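PDB 5UR2: bifunctional protein PutA from Bdellovibrio bacteriovorus, which probably oxidises proline to glutamate in two steps, by a flavin-dependent proline dehydrogenase and an NAD-dependent L-glutamate gamma-semialdehyde dehydrogenase. Local coordinates for residues R632-P640 against V706-T717; Q528-M539 against L694-I705. One frame throughout, in Å; residues are numbered along the deposited sequence.

Contact 1: residues R632-P640 against V706-T717; sequences RGVTAVIAP and VNHKYTTTIAFT
Arg632 meets Thr712 and Thr713 through a side chain bent at chi3 (79°), which brings NH1 alongside both threonines. Its NH1 donates to Thr713 OG1 at 2.8 Å and to Thr712 O at 2.7 Å, both acceptors lying almost exactly in the guanidinium plane. The bond to Thr712 O is the more bent at the hydrogen, NH1 approaching from above the carbonyl plane. NE forms a salt bridge with Glu966 and NH2 reaches Val740 O, so all three guanidinium nitrogens are engaged and the rotation of the group is fixed. At Ile638 the first torsion (-57°) sets CG2 anti to the backbone N, where it meets the edge of the Phe716 ring at CD1, 3.6 Å away; the CG1 branch carries CD1 at right angles onto Val706 CG2.

Strands 634-638 and 711-717 run parallel, their axes 17° apart, as neighbours in the Rossmann-type sheet of the aldehyde dehydrogenase fold. The evidence is the alternating bond pattern: Ala636 N donates to Thr713 O at 2.9 Å, Ala715 N returns to Ala636 O, and Ile638 N meets Ala715 O at 2.8 Å in a nearly straight bond. Thr635, Thr713, Val637 and Ala715 face one side of the sheet; Ala636, Ile714, Ile638 and Phe716 face the other. A water accepts from Val634 N and donates to Tyr710 O, joining the two segments near Gly633. Pro640 CB lies 3.4 Å from Thr717 O, and the Thr717 side chain comes within about 3 Å, at the nearest atoms, of that of Glu746, a predicted active-site residue.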
loop_
_atom_site.group_PDB
_atom_site.type_symbol
_atom_site.label_atom_id
_atom_site.label_comp_id
_atom_site.label_asym_id
_atom_site.label_seq_id
_atom_site.Cartn_x
_atom_site.Cartn_y
_atom_site.Cartn_z
ATOM N N ARG B 632 16.051 -4.852 8.303
ATOM C CA ARG B 632 17.331 -4.765 7.584
ATOM C C ARG B 632 18.568 -4.960 8.461
ATOM O O ARG B 632 19.515 -5.616 8.031
ATOM C CB ARG B 632 17.452 -3.416 6.854
ATOM C CG ARG B 632 16.314 -3.100 5.890
ATOM C CD ARG B 632 16.644 -1.940 4.921
ATOM N NE ARG B 632 17.491 -2.382 3.806
ATOM C CZ ARG B 632 18.739 -1.978 3.592
ATOM N NH1 ARG B 632 19.306 -1.097 4.403
ATOM N NH2 ARG B 632 19.424 -2.450 2.553
ATOM N N GLY B 633 18.617 -4.399 9.662
ATOM C CA GLY B 633 19.811 -4.542 10.504
ATOM C C GLY B 633 20.011 -3.306 11.370
ATOM O O GLY B 633 19.047 -2.645 11.740
ATOM N N VAL B 634 21.277 -2.995 11.661
ATOM C CA VAL B 634 21.586 -1.851 12.513
ATOM C C VAL B 634 21.331 -0.566 11.739
ATOM O O VAL B 634 21.805 -0.403 10.606
ATOM C CB VAL B 634 23.035 -1.913 13.021
ATOM C CG1 VAL B 634 23.373 -0.631 13.762
ATOM C CG2 VAL B 634 23.245 -3.130 13.961
ATOM N N THR B 635 20.580 0.353 12.347
ATOM C CA THR B 635 20.234 1.620 11.716
ATOM C C THR B 635 20.950 2.758 12.418
ATOM O O THR B 635 20.811 2.919 13.630
ATOM C CB THR B 635 18.722 1.843 11.753
ATOM O OG1 THR B 635 18.099 0.828 10.963
ATOM C CG2 THR B 635 18.349 3.222 11.205
ATOM N N ALA B 636 21.686 3.556 11.652
ATOM C CA ALA B 636 22.335 4.752 12.168
ATOM C C ALA B 636 21.371 5.922 12.030
ATOM O O ALA B 636 20.873 6.185 10.936
ATOM C CB ALA B 636 23.632 5.034 11.414
ATOM N N VAL B 637 21.100 6.608 13.140
ATOM C CA VAL B 637 20.169 7.731 13.183
ATOM C C VAL B 637 20.958 8.998 13.518
ATOM O O VAL B 637 21.535 9.120 14.609
ATOM C CB VAL B 637 19.047 7.483 14.201
ATOM C CG1 VAL B 637 18.233 8.752 14.426
ATOM C CG2 VAL B 637 18.150 6.341 13.707
ATOM N N ILE B 638 20.982 9.936 12.584
ATOM C CA ILE B 638 21.713 11.191 12.725
ATOM C C ILE B 638 20.684 12.310 12.601
ATOM O O ILE B 638 20.231 12.647 11.498
ATOM C CB ILE B 638 22.842 11.307 11.695
ATOM C CG1 ILE B 638 23.767 10.100 11.861
ATOM C CG2 ILE B 638 23.629 12.632 11.818
ATOM C CD1 ILE B 638 25.080 10.250 11.150
ATOM N N ALA B 639 20.304 12.886 13.748
ATOM C CA ALA B 639 19.106 13.698 13.858
ATOM C C ALA B 639 19.456 15.170 14.036
ATOM O O ALA B 639 20.523 15.506 14.555
ATOM C CB ALA B 639 18.229 13.243 15.035
ATOM N N PRO B 640 18.577 16.064 13.625
ATOM C CA PRO B 640 18.864 17.501 13.752
ATOM C C PRO B 640 18.449 18.055 15.108
ATOM O O PRO B 640 17.950 17.313 15.965
ATOM C CB PRO B 640 18.032 18.112 12.622
ATOM C CG PRO B 640 16.801 17.247 12.622
ATOM C CD PRO B 640 17.298 15.818 12.946
ATOM N N VAL B 706 28.144 5.987 10.243
ATOM C CA VAL B 706 27.791 6.008 8.824
ATOM C C VAL B 706 28.665 5.028 8.053
ATOM O O VAL B 706 28.179 4.291 7.186
ATOM C CB VAL B 706 27.901 7.436 8.251
ATOM C CG1 VAL B 706 28.029 7.407 6.722
ATOM C CG2 VAL B 706 26.683 8.264 8.645
ATOM N N ASN B 707 29.964 4.991 8.372
ATOM C CA ASN B 707 30.922 4.203 7.610
ATOM C C ASN B 707 30.986 2.742 8.020
ATOM O O ASN B 707 31.542 1.946 7.267
ATOM C CB ASN B 707 32.339 4.793 7.738
ATOM C CG ASN B 707 32.494 6.106 6.980
ATOM O OD1 ASN B 707 31.844 6.320 5.958
ATOM N ND2 ASN B 707 33.419 6.947 7.427
ATOM N N HIS B 708 30.427 2.364 9.169
ATOM C CA HIS B 708 30.662 1.032 9.711
ATOM C C HIS B 708 30.063 -0.068 8.829
ATOM O O HIS B 708 29.025 0.109 8.190
ATOM C CB HIS B 708 30.069 0.932 11.115
ATOM C CG HIS B 708 30.620 -0.201 11.916
ATOM N ND1 HIS B 708 30.165 -1.494 11.780
ATOM C CD2 HIS B 708 31.594 -0.239 12.858
ATOM C CE1 HIS B 708 30.841 -2.283 12.598
ATOM N NE2 HIS B 708 31.713 -1.546 13.265
ATOM N N LYS B 709 30.709 -1.239 8.843
ATOM C CA LYS B 709 30.275 -2.344 7.993
ATOM C C LYS B 709 28.942 -2.946 8.439
ATOM O O LYS B 709 28.256 -3.556 7.618
ATOM C CB LYS B 709 31.350 -3.441 7.959
ATOM C CG LYS B 709 31.545 -4.124 9.306
ATOM C CD LYS B 709 32.660 -5.164 9.298
ATOM C CE LYS B 709 32.774 -5.802 10.678
ATOM N NZ LYS B 709 34.012 -6.606 10.839
ATOM N N TYR B 710 28.552 -2.787 9.707
ATOM C CA TYR B 710 27.280 -3.345 10.140
ATOM C C TYR B 710 26.101 -2.439 9.817
ATOM O O TYR B 710 24.964 -2.912 9.814
ATOM C CB TYR B 710 27.262 -3.588 11.649
ATOM C CG TYR B 710 28.148 -4.686 12.181
ATOM C CD1 TYR B 710 28.658 -5.680 11.357
ATOM C CD2 TYR B 710 28.464 -4.725 13.534
ATOM C CE1 TYR B 710 29.480 -6.684 11.881
ATOM C CE2 TYR B 710 29.270 -5.708 14.058
ATOM C CZ TYR B 710 29.777 -6.682 13.242
ATOM O OH TYR B 710 30.569 -7.647 13.816
ATOM N N THR B 711 26.335 -1.155 9.576
ATOM C CA THR B 711 25.243 -0.217 9.340
ATOM C C THR B 711 24.567 -0.509 8.004
ATOM O O THR B 711 25.200 -0.415 6.951
ATOM C CB THR B 711 25.775 1.212 9.362
ATOM O OG1 THR B 711 26.324 1.483 10.653
ATOM C CG2 THR B 711 24.668 2.205 9.048
ATOM N N THR B 712 23.281 -0.849 8.044
ATOM C CA THR B 712 22.523 -1.147 6.836
ATOM C C THR B 712 21.714 0.036 6.338
ATOM O O THR B 712 21.523 0.182 5.131
ATOM C CB THR B 712 21.565 -2.315 7.085
ATOM O OG1 THR B 712 20.641 -1.968 8.121
ATOM C CG2 THR B 712 22.352 -3.527 7.532
ATOM N N THR B 713 21.254 0.884 7.245
ATOM C CA THR B 713 20.352 1.969 6.926
ATOM C C THR B 713 20.814 3.214 7.665
ATOM O O THR B 713 21.163 3.141 8.850
ATOM C CB THR B 713 18.928 1.569 7.336
ATOM O OG1 THR B 713 18.623 0.310 6.723
ATOM C CG2 THR B 713 17.896 2.624 6.941
ATOM N N ILE B 714 20.831 4.348 6.968
ATOM C CA ILE B 714 21.214 5.632 7.562
ATOM C C ILE B 714 20.044 6.596 7.408
ATOM O O ILE B 714 19.626 6.887 6.281
ATOM C CB ILE B 714 22.481 6.207 6.905
ATOM C CG1 ILE B 714 23.655 5.228 7.073
ATOM C CG2 ILE B 714 22.797 7.560 7.502
ATOM C CD1 ILE B 714 24.797 5.428 6.052
ATOM N N ALA B 715 19.518 7.094 8.529
ATOM C CA ALA B 715 18.506 8.147 8.517
ATOM C C ALA B 715 19.175 9.433 8.980
ATOM O O ALA B 715 19.652 9.517 10.119
ATOM C CB ALA B 715 17.311 7.794 9.405
ATOM N N PHE B 716 19.251 10.409 8.085
ATOM C CA PHE B 716 19.906 11.679 8.346
ATOM C C PHE B 716 19.011 12.805 7.887
ATOM O O PHE B 716 18.540 12.802 6.748
ATOM C CB PHE B 716 21.261 11.813 7.634
ATOM C CG PHE B 716 21.741 13.237 7.546
ATOM C CD1 PHE B 716 22.361 13.848 8.631
ATOM C CD2 PHE B 716 21.535 13.982 6.385
ATOM C CE1 PHE B 716 22.792 15.170 8.558
ATOM C CE2 PHE B 716 21.950 15.303 6.300
ATOM C CZ PHE B 716 22.586 15.900 7.389
ATOM N N THR B 717 18.791 13.768 8.766
ATOM C CA THR B 717 18.105 14.998 8.409
ATOM C C THR B 717 18.953 16.178 8.847
ATOM O O THR B 717 19.321 16.280 10.021
ATOM C CB THR B 717 16.714 15.051 9.028
ATOM O OG1 THR B 717 15.897 14.059 8.393
ATOM C CG2 THR B 717 16.109 16.434 8.849
HETATM O O HOH W 1 23.412 -4.857 10.731
#

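Contact 2: residues Q528-M539 against L694-I705; sequences QMATTEQAEQAM and LPGYGEEVGEYI
Apolar packing centres on Ala535, whose CB touches Tyr704 CD1 at 3.6 Å and also meets Leu694 and Val701. The axes of the short segments 532-539 and 698-705 come within 9.3 Å at 30°, with the small Ala535 facing the other helix. Leu694 CD1 reaches Ala530 CB, while Met539 SD lies against Ile705 CG2 at 3.8 Å.

The aromatic contact is a CH-pi and Met-aromatic pair. Bends at chi2 and chi3 fold Met529 so that CE sits 3.5 Å from the Tyr697 ring centroid, 11° off the normal; SD stands farther above the same ring.

Among polar contacts, Ala530 N donates to Pro695 O at 3.0 Å, and a water gives protons to Ala530 O and Glu700 OE1 while accepting from Tyr697 N. Thr531 and Gln534 form a capping box at the start of helix 532-539. Tyr704 OH donates to Glu536 OE1, the carboxylate and ring planes 84° apart; the modelled 2.4 Å is too short for its exact length to be trusted.

Glu536 OE1 also takes a weak bond from His708 NE2, and OE2 a hydrogen bond from Gln540 NE2, so the carboxylate has donors on both oxygens, an environment that would probably stabilise its negative charge.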
loop_
_atom_site.group_PDB
_atom_site.type_symbol
_atom_site.label_atom_id
_atom_site.label_comp_id
_atom_site.label_asym_id
_atom_site.label_seq_id
_atom_site.Cartn_x
_atom_site.Cartn_y
_atom_site.Cartn_z
ATOM N N GLN B 528 28.848 14.304 27.744
ATOM C CA GLN B 528 29.922 13.353 27.456
ATOM C C GLN B 528 29.930 13.068 25.956
ATOM O O GLN B 528 28.961 12.512 25.427
ATOM C CB GLN B 528 29.706 12.041 28.226
ATOM C CG GLN B 528 29.728 12.142 29.759
ATOM C CD GLN B 528 31.113 12.480 30.322
ATOM O OE1 GLN B 528 32.142 11.989 29.836
ATOM N NE2 GLN B 528 31.140 13.329 31.344
ATOM N N MET B 529 31.022 13.420 25.273
ATOM C CA MET B 529 31.145 13.259 23.826
ATOM C C MET B 529 31.946 11.995 23.541
ATOM O O MET B 529 33.121 11.903 23.909
ATOM C CB MET B 529 31.810 14.478 23.191
ATOM C CG MET B 529 31.093 15.796 23.493
ATOM S SD MET B 529 29.430 15.862 22.785
ATOM C CE MET B 529 29.767 16.695 21.240
ATOM N N ALA B 530 31.315 11.038 22.870
ATOM C CA ALA B 530 31.861 9.696 22.788
ATOM C C ALA B 530 33.109 9.625 21.913
ATOM O O ALA B 530 33.287 10.402 20.975
ATOM C CB ALA B 530 30.799 8.747 22.240
ATOM N N THR B 531 33.967 8.651 22.222
ATOM C CA THR B 531 35.110 8.292 21.398
ATOM C C THR B 531 34.697 7.325 20.293
ATOM O O THR B 531 33.621 6.717 20.322
ATOM C CB THR B 531 36.203 7.633 22.237
ATOM O OG1 THR B 531 35.731 6.361 22.690
ATOM C CG2 THR B 531 36.541 8.494 23.453
ATOM N N THR B 532 35.606 7.137 19.332
ATOM C CA THR B 532 35.335 6.180 18.275
ATOM C C THR B 532 35.319 4.758 18.821
ATOM O O THR B 532 34.568 3.909 18.324
ATOM C CB THR B 532 36.385 6.307 17.175
ATOM O OG1 THR B 532 37.662 6.043 17.734
ATOM C CG2 THR B 532 36.406 7.718 16.643
ATOM N N GLU B 533 36.115 4.485 19.856
ATOM C CA GLU B 533 36.037 3.182 20.510
ATOM C C GLU B 533 34.655 2.967 21.113
ATOM O O GLU B 533 34.122 1.855 21.091
ATOM C CB GLU B 533 37.120 3.054 21.581
ATOM C CG GLU B 533 38.570 3.120 21.056
ATOM C CD GLU B 533 39.153 4.544 20.919
ATOM O OE1 GLU B 533 38.535 5.527 21.388
ATOM O OE2 GLU B 533 40.254 4.670 20.338
ATOM N N GLN B 534 34.062 4.018 21.670
ATOM C CA GLN B 534 32.711 3.871 22.194
ATOM C C GLN B 534 31.693 3.753 21.069
ATOM O O GLN B 534 30.672 3.071 21.231
ATOM C CB GLN B 534 32.393 5.027 23.139
ATOM C CG GLN B 534 33.210 4.921 24.444
ATOM C CD GLN B 534 33.156 6.166 25.289
ATOM O OE1 GLN B 534 33.115 7.294 24.769
ATOM N NE2 GLN B 534 33.211 5.981 26.610
ATOM N N ALA B 535 31.940 4.414 19.934
ATOM C CA ALA B 535 31.074 4.214 18.779
ATOM C C ALA B 535 31.127 2.766 18.324
ATOM O O ALA B 535 30.100 2.190 17.944
ATOM C CB ALA B 535 31.477 5.150 17.641
ATOM N N GLU B 536 32.312 2.146 18.394
ATOM C CA GLU B 536 32.426 0.729 18.046
ATOM C C GLU B 536 31.627 -0.141 19.026
ATOM O O GLU B 536 30.957 -1.096 18.624
ATOM C CB GLU B 536 33.913 0.335 18.004
ATOM C CG GLU B 536 34.218 -1.137 17.757
ATOM C CD GLU B 536 33.760 -1.611 16.377
ATOM O OE1 GLU B 536 33.714 -0.799 15.425
ATOM O OE2 GLU B 536 33.420 -2.801 16.249
ATOM N N GLN B 537 31.675 0.188 20.315
ATOM C CA GLN B 537 30.867 -0.516 21.302
ATOM C C GLN B 537 29.383 -0.345 21.021
ATOM O O GLN B 537 28.595 -1.271 21.245
ATOM C CB GLN B 537 31.216 -0.031 22.712
ATOM C CG GLN B 537 32.637 -0.392 23.163
ATOM C CD GLN B 537 33.099 0.396 24.398
ATOM O OE1 GLN B 537 32.330 0.623 25.345
ATOM N NE2 GLN B 537 34.365 0.821 24.383
ATOM N N ALA B 538 28.968 0.849 20.593
ATOM C CA ALA B 538 27.565 1.034 20.238
ATOM C C ALA B 538 27.183 0.159 19.043
ATOM O O ALA B 538 26.143 -0.509 19.052
ATOM C CB ALA B 538 27.285 2.518 19.955
ATOM N N MET B 539 28.025 0.136 18.010
ATOM C CA MET B 539 27.741 -0.698 16.843
ATOM C C MET B 539 27.670 -2.174 17.214
ATOM O O MET B 539 26.792 -2.899 16.726
ATOM C CB MET B 539 28.797 -0.466 15.763
ATOM C CG MET B 539 28.738 0.911 15.141
ATOM S SD MET B 539 27.149 1.241 14.356
ATOM C CE MET B 539 27.057 -0.133 13.204
ATOM N N LEU B 694 24.396 7.700 21.583
ATOM C CA LEU B 694 25.792 7.981 21.247
ATOM C C LEU B 694 25.982 9.469 20.977
ATOM O O LEU B 694 26.188 9.877 19.826
ATOM C CB LEU B 694 26.224 7.158 20.029
ATOM C CG LEU B 694 27.724 7.219 19.690
ATOM C CD1 LEU B 694 28.544 6.434 20.705
ATOM C CD2 LEU B 694 27.991 6.721 18.290
ATOM N N PRO B 695 25.958 10.302 22.016
ATOM C CA PRO B 695 26.253 11.727 21.815
ATOM C C PRO B 695 27.705 11.947 21.396
ATOM O O PRO B 695 28.598 11.145 21.695
ATOM C CB PRO B 695 25.963 12.344 23.190
ATOM C CG PRO B 695 26.156 11.221 24.148
ATOM C CD PRO B 695 25.712 9.984 23.436
ATOM N N GLY B 696 27.937 13.029 20.667
ATOM C CA GLY B 696 29.282 13.333 20.221
ATOM C C GLY B 696 29.274 14.209 18.983
ATOM O O GLY B 696 28.240 14.741 18.581
ATOM N N TYR B 697 30.465 14.349 18.393
ATOM C CA TYR B 697 30.651 15.217 17.240
ATOM C C TYR B 697 30.298 14.453 15.971
ATOM O O TYR B 697 30.718 13.305 15.794
ATOM C CB TYR B 697 32.090 15.741 17.171
ATOM C CG TYR B 697 32.437 16.592 18.364
ATOM C CD1 TYR B 697 31.901 17.878 18.506
ATOM C CD2 TYR B 697 33.251 16.100 19.372
ATOM C CE1 TYR B 697 32.199 18.666 19.631
ATOM C CE2 TYR B 697 33.552 16.871 20.498
ATOM C CZ TYR B 697 33.027 18.156 20.622
ATOM O OH TYR B 697 33.326 18.918 21.739
ATOM N N GLY B 698 29.522 15.102 15.099
ATOM C CA GLY B 698 29.079 14.452 13.874
ATOM C C GLY B 698 30.219 14.010 12.976
ATOM O O GLY B 698 30.165 12.936 12.374
ATOM N N GLU B 699 31.254 14.847 12.845
ATOM C CA GLU B 699 32.366 14.477 11.990
ATOM C C GLU B 699 33.195 13.347 12.590
ATOM O O GLU B 699 34.065 12.805 11.899
ATOM C CB GLU B 699 33.234 15.708 11.680
ATOM C CG GLU B 699 34.187 16.128 12.794
ATOM C CD GLU B 699 33.611 17.218 13.693
ATOM O OE1 GLU B 699 34.413 17.868 14.406
ATOM O OE2 GLU B 699 32.365 17.425 13.689
ATOM N N GLU B 700 32.932 12.964 13.839
ATOM C CA GLU B 700 33.712 11.933 14.508
ATOM C C GLU B 700 32.921 10.635 14.616
ATOM O O GLU B 700 33.167 9.695 13.855
ATOM C CB GLU B 700 34.127 12.384 15.909
ATOM C CG GLU B 700 35.209 11.520 16.535
ATOM C CD GLU B 700 35.690 12.051 17.886
ATOM O OE1 GLU B 700 35.236 13.136 18.314
ATOM O OE2 GLU B 700 36.557 11.395 18.501
ATOM N N VAL B 701 31.985 10.562 15.570
ATOM C CA VAL B 701 31.263 9.308 15.779
ATOM C C VAL B 701 30.085 9.177 14.821
ATOM O O VAL B 701 29.646 8.060 14.522
ATOM C CB VAL B 701 30.818 9.157 17.246
ATOM C CG1 VAL B 701 32.037 9.007 18.158
ATOM C CG2 VAL B 701 29.937 10.321 17.694
ATOM N N GLY B 702 29.538 10.296 14.341
ATOM C CA GLY B 702 28.528 10.215 13.300
ATOM C C GLY B 702 29.091 9.628 12.021
ATOM O O GLY B 702 28.492 8.740 11.410
ATOM N N GLU B 703 30.255 10.130 11.597
ATOM C CA GLU B 703 30.957 9.550 10.462
ATOM C C GLU B 703 31.246 8.074 10.690
ATOM O O GLU B 703 31.056 7.243 9.788
ATOM C CB GLU B 703 32.263 10.315 10.216
ATOM C CG GLU B 703 33.044 9.843 8.988
ATOM C CD GLU B 703 32.494 10.365 7.667
ATOM O OE1 GLU B 703 31.547 11.181 7.680
ATOM O OE2 GLU B 703 33.019 9.958 6.607
ATOM N N TYR B 704 31.659 7.724 11.906
ATOM C CA TYR B 704 32.045 6.344 12.194
ATOM C C TYR B 704 30.865 5.391 12.018
ATOM O O TYR B 704 31.018 4.307 11.445
ATOM C CB TYR B 704 32.622 6.251 13.608
ATOM C CG TYR B 704 33.256 4.912 13.935
ATOM C CD1 TYR B 704 32.490 3.882 14.460
ATOM C CD2 TYR B 704 34.628 4.681 13.724
ATOM C CE1 TYR B 704 33.050 2.653 14.758
ATOM C CE2 TYR B 704 35.207 3.442 14.026
ATOM C CZ TYR B 704 34.398 2.436 14.550
ATOM O OH TYR B 704 34.905 1.201 14.870
ATOM N N ILE B 705 29.678 5.763 12.512
ATOM C CA ILE B 705 28.562 4.831 12.375
ATOM C C ILE B 705 28.005 4.865 10.953
ATOM O O ILE B 705 27.476 3.861 10.474
ATOM C CB ILE B 705 27.461 5.088 13.425
ATOM C CG1 ILE B 705 26.809 6.461 13.247
ATOM C CG2 ILE B 705 27.999 4.900 14.848
ATOM C CD1 ILE B 705 25.680 6.703 14.257
HETATM O O HOH W 2 32.689 12.608 19.423
#

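In the fold
Contact 1 and contact 2 have centres 12 Å apart, and both belong to the aldehyde dehydrogenase part of the chain. Their segments alternate in sequence: 528-539, 632-640, 694-705, 706-717. Helix 698-707 serves both, giving most of its length to contact 2, while its last two residues fall in contact 1, where Val706 touches Ile638, before the chain enters strand 711-717. The join is direct, since Thr711 OG1 is 2.6 Å from Ile705 O, a probable hydrogen bond, and Met539 packs on His708 and Thr711. Contact 2 thus places a helix pair beside the sheet formed in part by contact 1, whose strands lead toward the predicted catalytic residues; contact 2 itself lies away from them.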